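Local coordinates for protein maleate cis-trans isomerase (PDB 4FQ5) that probably catalyses the cis-trans isomerisation of maleate to fumarate and is captured here with maleate bound in its pocket, at residues Asp144-Ala148 with Leu149-Arg153; Ala194-Pro198 with Met199-Gly203; Lys70-Lys74 with Glu75-Arg79. The protein carries 1 engineered substitution. All coordinates share one frame; numbering follows the deposited sequence.

Interaction 1. Residues Asp144-Ala148 with Leu149-Arg153; sequences DGIRA and LGAKR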
# COMPACT_ATOMS: atom_id res chain seq x y z
N ASP A 144 13.87 -26.06 8.21
CA ASP A 144 12.56 -26.48 7.71
C ASP A 144 12.29 -26.00 6.28
O ASP A 144 11.72 -26.74 5.48
CB ASP A 144 11.43 -26.05 8.66
CG ASP A 144 11.49 -26.75 10.01
OD1 ASP A 144 12.20 -27.78 10.11
OD2 ASP A 144 10.85 -26.28 10.97
N GLY A 145 12.71 -24.77 5.97
CA GLY A 145 12.54 -24.21 4.63
C GLY A 145 13.36 -24.95 3.60
O GLY A 145 12.89 -25.20 2.48
N ILE A 146 14.60 -25.29 3.96
CA ILE A 146 15.46 -26.08 3.08
C ILE A 146 14.83 -27.45 2.80
O ILE A 146 14.77 -27.89 1.65
CB ILE A 146 16.90 -26.22 3.64
CG1 ILE A 146 17.63 -24.88 3.54
CG2 ILE A 146 17.67 -27.31 2.90
CD1 ILE A 146 18.88 -24.76 4.38
N ARG A 147 14.35 -28.12 3.86
CA ARG A 147 13.67 -29.40 3.70
C ARG A 147 12.40 -29.28 2.84
O ARG A 147 12.14 -30.12 1.99
CB ARG A 147 13.35 -30.05 5.05
CG ARG A 147 14.57 -30.60 5.78
CD ARG A 147 14.25 -30.97 7.22
NE ARG A 147 15.44 -31.41 7.96
CZ ARG A 147 15.54 -31.44 9.28
NH1 ARG A 147 14.53 -31.04 10.05
NH2 ARG A 147 16.67 -31.85 9.86
N ALA A 148 11.62 -28.21 3.06
CA ALA A 148 10.40 -27.96 2.28
C ALA A 148 10.70 -27.82 0.79
O ALA A 148 9.94 -28.28 -0.05
CB ALA A 148 9.68 -26.72 2.79
N LEU A 149 11.83 -27.18 0.49
CA LEU A 149 12.32 -27.07 -0.88
C LEU A 149 12.77 -28.42 -1.44
O LEU A 149 12.90 -28.58 -2.66
CB LEU A 149 13.47 -26.07 -0.94
CG LEU A 149 13.27 -24.62 -1.41
CD1 LEU A 149 11.82 -24.18 -1.57
CD2 LEU A 149 14.03 -23.69 -0.50
N GLY A 150 13.02 -29.39 -0.56
CA GLY A 150 13.58 -30.68 -0.96
C GLY A 150 15.05 -30.57 -1.33
O GLY A 150 15.61 -31.46 -1.95
N ALA A 151 15.67 -29.45 -0.94
CA ALA A 151 17.08 -29.22 -1.20
C ALA A 151 17.95 -30.09 -0.29
O ALA A 151 17.72 -30.16 0.92
CB ALA A 151 17.41 -27.74 -1.03
N LYS A 152 18.93 -30.76 -0.88
CA LYS A 152 19.80 -31.69 -0.15
C LYS A 152 21.17 -31.10 0.12
O LYS A 152 21.87 -31.50 1.06
CB LYS A 152 19.96 -32.99 -0.95
CG LYS A 152 19.25 -34.18 -0.34
CD LYS A 152 17.77 -34.22 -0.66
CE LYS A 152 17.04 -35.05 0.38
NZ LYS A 152 15.83 -35.72 -0.16
N ARG A 153 21.56 -30.15 -0.73
CA ARG A 153 22.86 -29.52 -0.67
C ARG A 153 22.62 -28.02 -0.85
O ARG A 153 21.75 -27.61 -1.62
CB ARG A 153 23.75 -30.07 -1.78
CG ARG A 153 25.24 -29.81 -1.61
CD ARG A 153 26.06 -30.72 -2.50
NE ARG A 153 27.37 -31.03 -1.92
CZ ARG A 153 28.47 -30.33 -2.14
NH1 ARG A 153 29.61 -30.69 -1.58
NH2 ARG A 153 28.45 -29.27 -2.93
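A Schellman motif closes helix 138-149, with Ile146 and Arg147 of its last turn gripping the backbone of Gly150 and Ala151. Ala151 N donates to Ile146 O at 3.2 Å, while inside this wider loop Gly150 N donates to Arg147 O at 2.8 Å. The two carbonyls are used differently: Ala151 N comes in only 22° from the plane of its carbonyl, whereas Gly150 N sits well above the plane of the Arg147 carbonyl. One step back, Leu149 N still makes an ordinary helical bond to Gly145 O.

What turns the chain is Gly150, whose positive phi of 73° is one that glycine adopts with little strain. The reversal also brings together the two apolar residues that flank a Schellman ending: Ile146 CG2 lies 4.0 Å from Ala151 CB. That methyl is carried anti to the Ile146 backbone N, which sets it beside the carbonyl carbon, within reach of Ala151, and Ile146 CG2 passes 3.5 Å from Ala151 O as well. Leu149 folds back over the turn instead, Leu149 CB 3.4 Å from Ile146 O and Leu149 CD2 3.5 Å from Gly145 O.

Beyond the turn, Lys152 leads into strand 153-158, so this ending carries the chain into the second parallel sheet. Ile146 and Leu149 both rest on Ile242 of strand 241-243 in that sheet. On the exposed side, the guanidinium of Arg147 forms a salt bridge with Glu175. Past the glycine, Lys152 N donates to the carboxylate of Asp214.

Interaction 2. Residues Ala194-Pro198 with Met199-Gly203; sequences AAHDP and MNLPG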
# COMPACT_ATOMS: atom_id res chain seq x y z
N ALA A 194 24.49 -4.43 9.16
CA ALA A 194 23.33 -3.76 8.56
C ALA A 194 23.72 -2.83 7.41
O ALA A 194 22.92 -2.59 6.51
CB ALA A 194 22.54 -3.01 9.62
N ALA A 195 24.94 -2.31 7.45
CA ALA A 195 25.41 -1.34 6.46
C ALA A 195 25.94 -2.00 5.18
O ALA A 195 26.22 -1.30 4.20
CB ALA A 195 26.45 -0.40 7.06
N HIS A 196 26.08 -3.32 5.19
CA HIS A 196 26.57 -4.06 4.02
C HIS A 196 25.61 -3.93 2.87
O HIS A 196 24.42 -4.24 3.00
CB HIS A 196 26.80 -5.54 4.35
CG HIS A 196 27.26 -6.36 3.17
ND1 HIS A 196 28.54 -6.37 2.74
CD2 HIS A 196 26.55 -7.19 2.31
CE1 HIS A 196 28.64 -7.17 1.67
NE2 HIS A 196 27.43 -7.68 1.41
N ASP A 197 26.14 -3.49 1.74
CA ASP A 197 25.34 -3.25 0.54
C ASP A 197 24.83 -4.57 -0.03
O ASP A 197 25.62 -5.41 -0.44
CB ASP A 197 26.18 -2.49 -0.50
CG ASP A 197 25.36 -1.98 -1.68
OD1 ASP A 197 24.28 -2.54 -2.00
OD2 ASP A 197 25.83 -1.01 -2.31
N PRO A 198 23.49 -4.75 -0.06
CA PRO A 198 22.94 -6.00 -0.61
C PRO A 198 23.23 -6.20 -2.10
O PRO A 198 23.14 -7.32 -2.60
CB PRO A 198 21.43 -5.87 -0.36
CG PRO A 198 21.18 -4.41 -0.18
CD PRO A 198 22.43 -3.85 0.43
N MET A 199 23.60 -5.12 -2.80
CA MET A 199 23.93 -5.22 -4.22
C MET A 199 25.31 -5.84 -4.46
O MET A 199 25.64 -6.21 -5.58
CB MET A 199 23.79 -3.87 -4.94
CG MET A 199 22.35 -3.36 -5.05
SD MET A 199 21.13 -4.57 -5.60
CE MET A 199 21.85 -5.12 -7.15
N ASN A 200 26.10 -5.96 -3.39
CA ASN A 200 27.34 -6.73 -3.43
C ASN A 200 27.08 -8.23 -3.50
O ASN A 200 27.94 -8.99 -3.95
CB ASN A 200 28.21 -6.44 -2.20
CG ASN A 200 28.78 -5.04 -2.19
OD1 ASN A 200 28.91 -4.40 -3.23
ND2 ASN A 200 29.14 -4.56 -1.01
N LEU A 201 25.91 -8.67 -3.04
CA LEU A 201 25.64 -10.10 -2.87
C LEU A 201 25.61 -10.92 -4.16
O LEU A 201 26.13 -12.04 -4.17
CB LEU A 201 24.37 -10.34 -2.03
CG LEU A 201 24.42 -9.89 -0.56
CD1 LEU A 201 23.04 -9.99 0.06
CD2 LEU A 201 25.43 -10.70 0.24
N PRO A 202 25.02 -10.39 -5.26
CA PRO A 202 25.06 -11.15 -6.51
C PRO A 202 26.49 -11.49 -6.98
O PRO A 202 26.71 -12.59 -7.47
CB PRO A 202 24.36 -10.21 -7.50
CG PRO A 202 23.40 -9.45 -6.65
CD PRO A 202 24.17 -9.19 -5.38
N GLY A 203 27.43 -10.57 -6.81
CA GLY A 203 28.82 -10.80 -7.22
C GLY A 203 29.54 -11.79 -6.32
O GLY A 203 30.37 -12.57 -6.78
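With CG anti to the backbone N (chi1 -170°), the Asp197 carboxylate swings forward along the chain and brings Asp197 OD1 to Met199 N, whose N-H it takes at 2.8 Å. Asn200 makes the other choice, CG beside its own backbone N, and its amide is laid back against Asp197, with Asn200 ND2 3.6 Å from Asp197 CB.

The bond from Met199 N to Asp197 OD1 defines an Asx turn. The N-H reaches OD1 from above the carboxylate plane, 39° out of it, and Asp197 OD1 also rests 3.3 Å from Met199 CB. A second bond ties the same aspartate by its backbone: Asn200 N donates to Asp197 O at 3.0 Å, from above the carbonyl plane, closing a beta turn with Pro198 and Met199 at its corners. Asp197 therefore holds two successive N-H groups, one with its side chain and one with its carbonyl.

The next bond repeats the three-residue step, Leu201 N to Pro198 O at 3.1 Å, again from above the carbonyl plane. Pro202 has no N-H to offer that oxygen, and Pro202 CD instead comes within 3.5 Å of Pro198 O. Leu201 spreads its branches around the turn: Leu201 CD2 meets the edge of the His196 imidazole, while Leu201 CD1 is 4.4 Å from Pro198 CB. The imidazole and the Asn200 amide are steeply inclined, their planes 67° apart.

The turn links helix 190-194 to helix 201-206, on the chain's way from strand 178-184 to strand 215-217. Helix 230-237 packs alongside, with Met232 against Met199, and Val233 and Gln236 against Pro202.

Interaction 3. Residues Lys70-Lys74 with Glu75-Arg79; sequences KHVTK and EELAR
Glu76 reaches back from the first turn of its helix to the loop before it, its carboxylate clasping the backbone of Lys70 and His71. Glu76 OE2 accepts from Lys70 N at 2.9 Å, on its syn side and close to the carboxylate plane. A weaker bond joins His71 N to Glu76 OE2 at 3.2 Å. Glu76 OE1 lies in the plane of the His71 ring, at the edge, 3.6 Å from His71 CD2; the planes of ring and carboxylate are 75° apart. Replacing Glu76 with an alanine removes the carboxylate, and the Lys70 N-H would probably lose its acceptor, the weaker His71 bond going with it, so that one tie between loop and helix is gone. The ammonium of Lys70 pairs with Asp93 of the second subunit.

Thr73 holds OG1 in the crowded position between its backbone N and carbonyl carbon (chi1 65°), which turns Thr73 OG1 over the helix end to accept from Glu76 N at 3.2 Å. Its carbonyl starts the helical bonding, with Leu77 N donating to Thr73 O at 2.9 Å. Across the cap, Val72 CG1 touches Leu77 CD2 at 4.0 Å; both side chains also pack on Val105 of the maleate pocket and on Leu164. Thr73 is thus the N-cap of helix 74-81, and the Val72-Leu77 contact just outside and inside it is a hydrophobic staple, here lying beside the maleate pocket.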
# COMPACT_ATOMS: atom_id res chain seq x y z
N LYS A 70 25.40 -6.03 20.64
CA LYS A 70 25.99 -5.03 19.75
C LYS A 70 27.04 -5.65 18.83
O LYS A 70 27.26 -5.16 17.73
CB LYS A 70 26.62 -3.90 20.56
CG LYS A 70 25.64 -3.12 21.44
CD LYS A 70 26.38 -2.18 22.39
CE LYS A 70 26.82 -0.90 21.70
NZ LYS A 70 25.67 -0.03 21.32
N HIS A 71 27.68 -6.72 19.29
CA HIS A 71 28.73 -7.39 18.53
C HIS A 71 28.49 -8.86 18.51
O HIS A 71 28.18 -9.46 19.55
CB HIS A 71 30.12 -7.07 19.09
CG HIS A 71 30.43 -5.59 19.11
ND1 HIS A 71 31.05 -4.98 18.09
CD2 HIS A 71 30.14 -4.61 20.05
CE1 HIS A 71 31.17 -3.66 18.37
NE2 HIS A 71 30.61 -3.44 19.57
N VAL A 72 28.63 -9.45 17.33
CA VAL A 72 28.29 -10.86 17.13
C VAL A 72 29.50 -11.72 17.50
O VAL A 72 30.29 -12.12 16.63
CB VAL A 72 27.82 -11.13 15.68
CG1 VAL A 72 27.24 -12.53 15.56
CG2 VAL A 72 26.78 -10.09 15.25
N THR A 73 29.63 -11.97 18.80
CA THR A 73 30.67 -12.83 19.36
C THR A 73 29.98 -13.90 20.20
O THR A 73 28.83 -13.71 20.62
CB THR A 73 31.60 -12.05 20.31
OG1 THR A 73 30.86 -11.60 21.45
CG2 THR A 73 32.23 -10.85 19.60
N LYS A 74 30.66 -15.01 20.46
CA LYS A 74 30.09 -16.08 21.28
C LYS A 74 29.59 -15.56 22.64
O LYS A 74 28.49 -15.92 23.07
CB LYS A 74 31.09 -17.23 21.49
CG LYS A 74 30.58 -18.32 22.43
CD LYS A 74 29.56 -19.22 21.74
CE LYS A 74 28.37 -19.54 22.63
NZ LYS A 74 27.21 -18.66 22.31
N GLU A 75 30.40 -14.73 23.29
CA GLU A 75 30.06 -14.18 24.61
C GLU A 75 28.77 -13.34 24.55
O GLU A 75 27.89 -13.48 25.41
CB GLU A 75 31.22 -13.34 25.16
CG GLU A 75 30.87 -12.44 26.33
CD GLU A 75 31.76 -11.21 26.40
OE1 GLU A 75 31.23 -10.08 26.25
OE2 GLU A 75 32.99 -11.35 26.58
N GLU A 76 28.66 -12.47 23.55
CA GLU A 76 27.47 -11.63 23.42
C GLU A 76 26.24 -12.45 23.05
O GLU A 76 25.16 -12.21 23.57
CB GLU A 76 27.70 -10.47 22.46
CG GLU A 76 28.59 -9.37 23.02
CD GLU A 76 28.23 -7.98 22.52
OE1 GLU A 76 29.13 -7.14 22.36
OE2 GLU A 76 27.03 -7.71 22.29
N LEU A 77 26.43 -13.43 22.16
CA LEU A 77 25.36 -14.36 21.76
C LEU A 77 24.79 -15.15 22.95
O LEU A 77 23.57 -15.24 23.11
CB LEU A 77 25.88 -15.33 20.69
CG LEU A 77 25.67 -15.16 19.17
CD1 LEU A 77 24.97 -13.87 18.75
CD2 LEU A 77 26.97 -15.34 18.41
N ALA A 78 25.68 -15.72 23.77
CA ALA A 78 25.28 -16.50 24.94
C ALA A 78 24.50 -15.65 25.94
O ALA A 78 23.45 -16.07 26.44
CB ALA A 78 26.49 -17.16 25.59
N ARG A 79 25.01 -14.46 26.22
CA ARG A 79 24.34 -13.52 27.12
C ARG A 79 22.96 -13.12 26.58
O ARG A 79 21.97 -13.12 27.32
CB ARG A 79 25.19 -12.26 27.32
CG ARG A 79 24.77 -11.43 28.53
CD ARG A 79 24.71 -9.95 28.20
NE ARG A 79 23.67 -9.66 27.21
CZ ARG A 79 22.39 -9.43 27.50
NH1 ARG A 79 21.53 -9.18 26.52
NH2 ARG A 79 21.96 -9.44 28.76

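Along the chain come interaction 3, which begins helix 74-81 after strand 59-67 of the first parallel sheet, interaction 1, which ends helix 138-149 between that sheet and the second, and interaction 2, between strands 178-184 and 215-217 of the second. The centres of interactions 1 and 3 lie about 29 Å apart, on opposite sides of the chain's centre, those of interactions 1 and 2 about 24 Å, and of interactions 2 and 3 about 23 Å. Residues following strands of both sheets bind maleate; the side chain of Leu77 is about 5 Å from the bound maleate, those of Ile146 and His196 about 14 and 11 Å, so interactions 1 and 2 shape second-sheet connections without lining the pocket.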